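Long-range contact in ectonucleotide pyrophosphatase/phosphodiesterase family member 5 (Mus musculus, PDB 5VEO), which probably hydrolyses phosphodiester or pyrophosphate bonds of nucleotides as a zinc-dependent ectoenzyme with a restricted nucleotide hydrolysis: residues Ala58-Tyr63 with His74-Asn79. The protein carries 1 engineered substitution. Numbering follows the deposited sequence.
Sequences AYPNHY and HGIVAN. Engineered in segment 58-63: A58 (natural residue Thr). With AMP (adenosine monophosphate), chain Q.
Segment 74-79, the irregular loop that leaves helix 71-74, runs back along the first turns of helix 58-67, with the CA atoms of P60 and I76 5.1 Å apart and those of Y59 and N79 5.6 Å apart. At the N-terminal end of the helix, N79 OD1 accepts from Y59 N (2.9 Å) in the plane of its carbonyl, while N79 ND2 donates to O1P of AMP (2.8 Å). A58, an engineered replacement of the natural threonine, gives its backbone N to the same O1P (2.9 Å). The Y59 ring stands almost perpendicular to the N79 amide, and its OH lies near N7 of the adenine. Farther along, P60 packs its CB and CG against the carbonyl of I76, whose CG2 reaches Y59 CB (3.6 Å). CG of H74 lies between the backbone N and the carbonyl carbon (chi1 63°), which brings one ring face against Y63: CB of Y63 sits over its centre, and CD2 turns the tyrosine edge toward it, the planes 73° apart. H74 ND1 accepts in its ring plane from I76 N (3.1 Å); NE2 bonds to T64 OG1 and only weakly to P60 O. Replacing H74 by alanine is likely to leave I76 N without this acceptor and Y63 without the face it rests on. With both amide ends engaged, N79 couples the helix start to the AMP phosphate, about 4 Å from whose A58 side chain a zinc ion is bound, in this alkaline-phosphatase-clan domain.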
ATOM      1  N   ALA A  58      -3.867   1.753  -0.855  1.00  5.22           N
ATOM      2  CA  ALA A  58      -3.280   0.483  -1.290  1.00  6.98           C
ATOM      3  C   ALA A  58      -2.480   0.594  -2.584  1.00  7.15           C
ATOM      4  O   ALA A  58      -1.362   0.074  -2.671  1.00  7.12           O
ATOM      5  CB  ALA A  58      -4.377  -0.566  -1.456  1.00  7.98           C
ATOM      6  N   TYR A  59      -3.055   1.175  -3.630  1.00  6.75           N
ATOM      7  CA  TYR A  59      -2.400   0.975  -4.915  1.00  7.87           C
ATOM      8  C   TYR A  59      -1.114   1.797  -5.000  1.00  9.06           C
ATOM      9  O   TYR A  59      -0.084   1.263  -5.436  1.00  8.32           O
ATOM     10  CB  TYR A  59      -3.394   1.222  -6.073  1.00  7.31           C
ATOM     11  CG  TYR A  59      -3.998  -0.121  -6.412  1.00 10.00           C
ATOM     12  CD1 TYR A  59      -4.706  -0.842  -5.462  1.00 14.10           C
ATOM     13  CD2 TYR A  59      -3.736  -0.732  -7.624  1.00 11.30           C
ATOM     14  CE1 TYR A  59      -5.174  -2.126  -5.732  1.00 14.09           C
ATOM     15  CE2 TYR A  59      -4.210  -1.993  -7.907  1.00 12.99           C
ATOM     16  CZ  TYR A  59      -4.933  -2.687  -6.961  1.00 14.75           C
ATOM     17  OH  TYR A  59      -5.360  -3.961  -7.260  1.00 19.32           O
ATOM     18  N   PRO A  60      -1.081   3.055  -4.545  1.00  7.67           N
ATOM     19  CA  PRO A  60       0.218   3.749  -4.530  1.00  7.36           C
ATOM     20  C   PRO A  60       1.248   3.043  -3.660  1.00  7.29           C
ATOM     21  O   PRO A  60       2.422   2.942  -4.040  1.00  9.26           O
ATOM     22  CB  PRO A  60      -0.138   5.140  -3.988  1.00  8.68           C
ATOM     23  CG  PRO A  60      -1.550   5.315  -4.270  1.00 11.91           C
ATOM     24  CD  PRO A  60      -2.183   3.962  -4.185  1.00  9.92           C
ATOM     25  N   ASN A  61       0.844   2.538  -2.490  1.00  7.18           N
ATOM     26  CA  ASN A  61       1.849   2.014  -1.570  1.00  6.78           C
ATOM     27  C   ASN A  61       2.357   0.636  -1.951  1.00  4.83           C
ATOM     28  O   ASN A  61       3.553   0.370  -1.808  1.00  8.61           O
ATOM     29  CB  ASN A  61       1.315   2.067  -0.149  1.00  5.50           C
ATOM     30  CG  ASN A  61       1.600   3.404   0.436  1.00  8.81           C
ATOM     31  OD1 ASN A  61       2.701   3.633   0.935  1.00  8.65           O
ATOM     32  ND2 ASN A  61       0.675   4.343   0.261  1.00  8.81           N
ATOM     33  N   HIS A  62       1.503  -0.234  -2.495  1.00  6.99           N
ATOM     34  CA  HIS A  62       2.012  -1.522  -2.940  1.00  6.45           C
ATOM     35  C   HIS A  62       2.918  -1.348  -4.156  1.00  9.22           C
ATOM     36  O   HIS A  62       3.936  -2.037  -4.274  1.00 10.37           O
ATOM     37  CB  HIS A  62       0.874  -2.495  -3.247  1.00  7.53           C
ATOM     38  CG  HIS A  62       0.173  -3.051  -2.036  1.00  8.45           C
ATOM     39  ND1 HIS A  62      -0.944  -2.462  -1.496  1.00  8.19           N
ATOM     40  CD2 HIS A  62       0.417  -4.155  -1.280  1.00  8.39           C
ATOM     41  CE1 HIS A  62      -1.367  -3.175  -0.462  1.00  5.93           C
ATOM     42  NE2 HIS A  62      -0.557  -4.209  -0.310  1.00  6.13           N
ATOM     43  N   TYR A  63       2.602  -0.400  -5.051  1.00  7.93           N
ATOM     44  CA  TYR A  63       3.490  -0.234  -6.202  1.00  9.15           C
ATOM     45  C   TYR A  63       4.826   0.379  -5.778  1.00  8.11           C
ATOM     46  O   TYR A  63       5.873   0.031  -6.345  1.00  9.32           O
ATOM     47  CB  TYR A  63       2.820   0.589  -7.296  1.00  8.77           C
ATOM     48  CG  TYR A  63       3.295   0.255  -8.726  1.00  8.53           C
ATOM     49  CD1 TYR A  63       3.504  -1.062  -9.128  1.00 10.32           C
ATOM     50  CD2 TYR A  63       3.468   1.258  -9.673  1.00 10.05           C
ATOM     51  CE1 TYR A  63       3.894  -1.364 -10.420  1.00 11.21           C
ATOM     52  CE2 TYR A  63       3.863   0.958 -10.980  1.00 11.31           C
ATOM     53  CZ  TYR A  63       4.079  -0.358 -11.336  1.00 11.66           C
ATOM     54  OH  TYR A  63       4.449  -0.712 -12.628  1.00 14.82           O
ATOM     55  N   HIS A  74       6.107   6.632 -10.103  1.00 12.89           N
ATOM     56  CA  HIS A  74       5.612   5.383 -10.676  1.00 10.73           C
ATOM     57  C   HIS A  74       4.215   5.507 -11.272  1.00 10.95           C
ATOM     58  O   HIS A  74       3.808   4.612 -12.014  1.00 14.10           O
ATOM     59  CB  HIS A  74       5.696   4.226  -9.674  1.00 12.32           C
ATOM     60  CG  HIS A  74       4.864   4.370  -8.441  1.00 11.72           C
ATOM     61  ND1 HIS A  74       3.512   4.651  -8.462  1.00 11.38           N
ATOM     62  CD2 HIS A  74       5.188   4.176  -7.141  1.00 11.43           C
ATOM     63  CE1 HIS A  74       3.047   4.642  -7.226  1.00 10.91           C
ATOM     64  NE2 HIS A  74       4.047   4.365  -6.404  1.00  9.14           N
ATOM     65  N   GLY A  75       3.494   6.601 -11.008  1.00 12.20           N
ATOM     66  CA  GLY A  75       2.274   6.937 -11.714  1.00 13.58           C
ATOM     67  C   GLY A  75       0.994   6.348 -11.159  1.00 11.72           C
ATOM     68  O   GLY A  75      -0.090   6.703 -11.645  1.00 11.18           O
ATOM     69  N   ILE A  76       1.072   5.481 -10.155  1.00 11.31           N
ATOM     70  CA  ILE A  76      -0.136   4.965  -9.488  1.00  8.44           C
ATOM     71  C   ILE A  76      -0.360   5.889  -8.296  1.00  9.37           C
ATOM     72  O   ILE A  76       0.068   5.632  -7.165  1.00 11.00           O
ATOM     73  CB  ILE A  76       0.004   3.491  -9.087  1.00 12.21           C
ATOM     74  CG1 ILE A  76       0.258   2.593 -10.308  1.00 13.48           C
ATOM     75  CG2 ILE A  76      -1.239   3.023  -8.344  1.00 12.63           C
ATOM     76  CD1 ILE A  76      -0.912   2.469 -11.264  1.00 16.09           C
ATOM     77  N   VAL A  77      -0.994   7.034  -8.571  1.00 11.28           N
ATOM     78  CA  VAL A  77      -1.075   8.097  -7.567  1.00 12.81           C
ATOM     79  C   VAL A  77      -2.265   7.938  -6.626  1.00  9.30           C
ATOM     80  O   VAL A  77      -2.292   8.589  -5.576  1.00 11.77           O
ATOM     81  CB  VAL A  77      -1.104   9.499  -8.209  1.00 11.99           C
ATOM     82  CG1 VAL A  77       0.078   9.684  -9.155  1.00 14.97           C
ATOM     83  CG2 VAL A  77      -2.394   9.776  -8.945  1.00 14.17           C
ATOM     84  N   ALA A  78      -3.218   7.071  -6.944  1.00 10.35           N
ATOM     85  CA  ALA A  78      -4.401   6.872  -6.124  1.00  9.16           C
ATOM     86  C   ALA A  78      -5.067   5.572  -6.556  1.00  9.87           C
ATOM     87  O   ALA A  78      -4.725   4.993  -7.589  1.00  9.73           O
ATOM     88  CB  ALA A  78      -5.370   8.053  -6.259  1.00  9.84           C
ATOM     89  N   ASN A  79      -6.055   5.132  -5.761  1.00  9.12           N
ATOM     90  CA  ASN A  79      -6.893   4.004  -6.146  1.00  8.69           C
ATOM     91  C   ASN A  79      -7.900   4.390  -7.212  1.00  9.72           C
ATOM     92  O   ASN A  79      -8.435   3.510  -7.881  1.00 11.20           O
ATOM     93  CB  ASN A  79      -7.681   3.457  -4.964  1.00  9.53           C
ATOM     94  CG  ASN A  79      -6.803   2.875  -3.874  1.00  8.47           C
ATOM     95  OD1 ASN A  79      -5.622   2.544  -4.066  1.00  7.68           O
ATOM     96  ND2 ASN A  79      -7.408   2.707  -2.721  1.00  8.31           N
TER
HETATM   97  P   AMP Q 524      -7.263   0.282   0.342  1.00  7.97           P
HETATM   98  O1P AMP Q 524      -6.703   1.501  -0.327  1.00  9.16           O
HETATM   99  O2P AMP Q 524      -8.530   0.605   1.143  1.00  7.94           O
HETATM  100  O3P AMP Q 524      -6.244  -0.448   1.213  1.00  8.37           O
HETATM  101  O5' AMP Q 524      -7.695  -0.765  -0.790  1.00 10.53           O
HETATM  102  C5' AMP Q 524      -7.754  -2.161  -0.458  1.00 11.55           C
HETATM  103  C4' AMP Q 524      -8.857  -2.903  -1.161  1.00 10.46           C
HETATM  104  O4' AMP Q 524      -8.472  -3.106  -2.514  1.00 15.30           O
HETATM  105  C3' AMP Q 524      -9.099  -4.303  -0.594  1.00 12.73           C
HETATM  106  O3' AMP Q 524     -10.305  -4.340   0.136  1.00 20.69           O
HETATM  107  C2' AMP Q 524      -9.196  -5.214  -1.822  1.00 14.89           C
HETATM  108  O2' AMP Q 524     -10.339  -6.026  -1.871  1.00 22.33           O
HETATM  109  C1' AMP Q 524      -9.153  -4.242  -2.983  1.00 16.30           C
HETATM  110  N9  AMP Q 524      -8.444  -4.759  -4.132  1.00 15.95           N
HETATM  111  C8  AMP Q 524      -7.142  -5.082  -4.219  1.00 16.93           C
HETATM  112  N7  AMP Q 524      -6.860  -5.509  -5.475  1.00 15.49           N
HETATM  113  C5  AMP Q 524      -8.023  -5.437  -6.174  1.00 15.19           C
HETATM  114  C6  AMP Q 524      -8.458  -5.721  -7.557  1.00 16.24           C
HETATM  115  N6  AMP Q 524      -7.571  -6.182  -8.457  1.00 17.62           N
HETATM  116  N1  AMP Q 524      -9.745  -5.509  -7.884  1.00 17.15           N
HETATM  117  C2  AMP Q 524     -10.654  -5.046  -7.007  1.00 21.77           C
HETATM  118  N3  AMP Q 524     -10.343  -4.753  -5.734  1.00 19.39           N
HETATM  119  C4  AMP Q 524      -9.060  -4.948  -5.287  1.00 15.36           C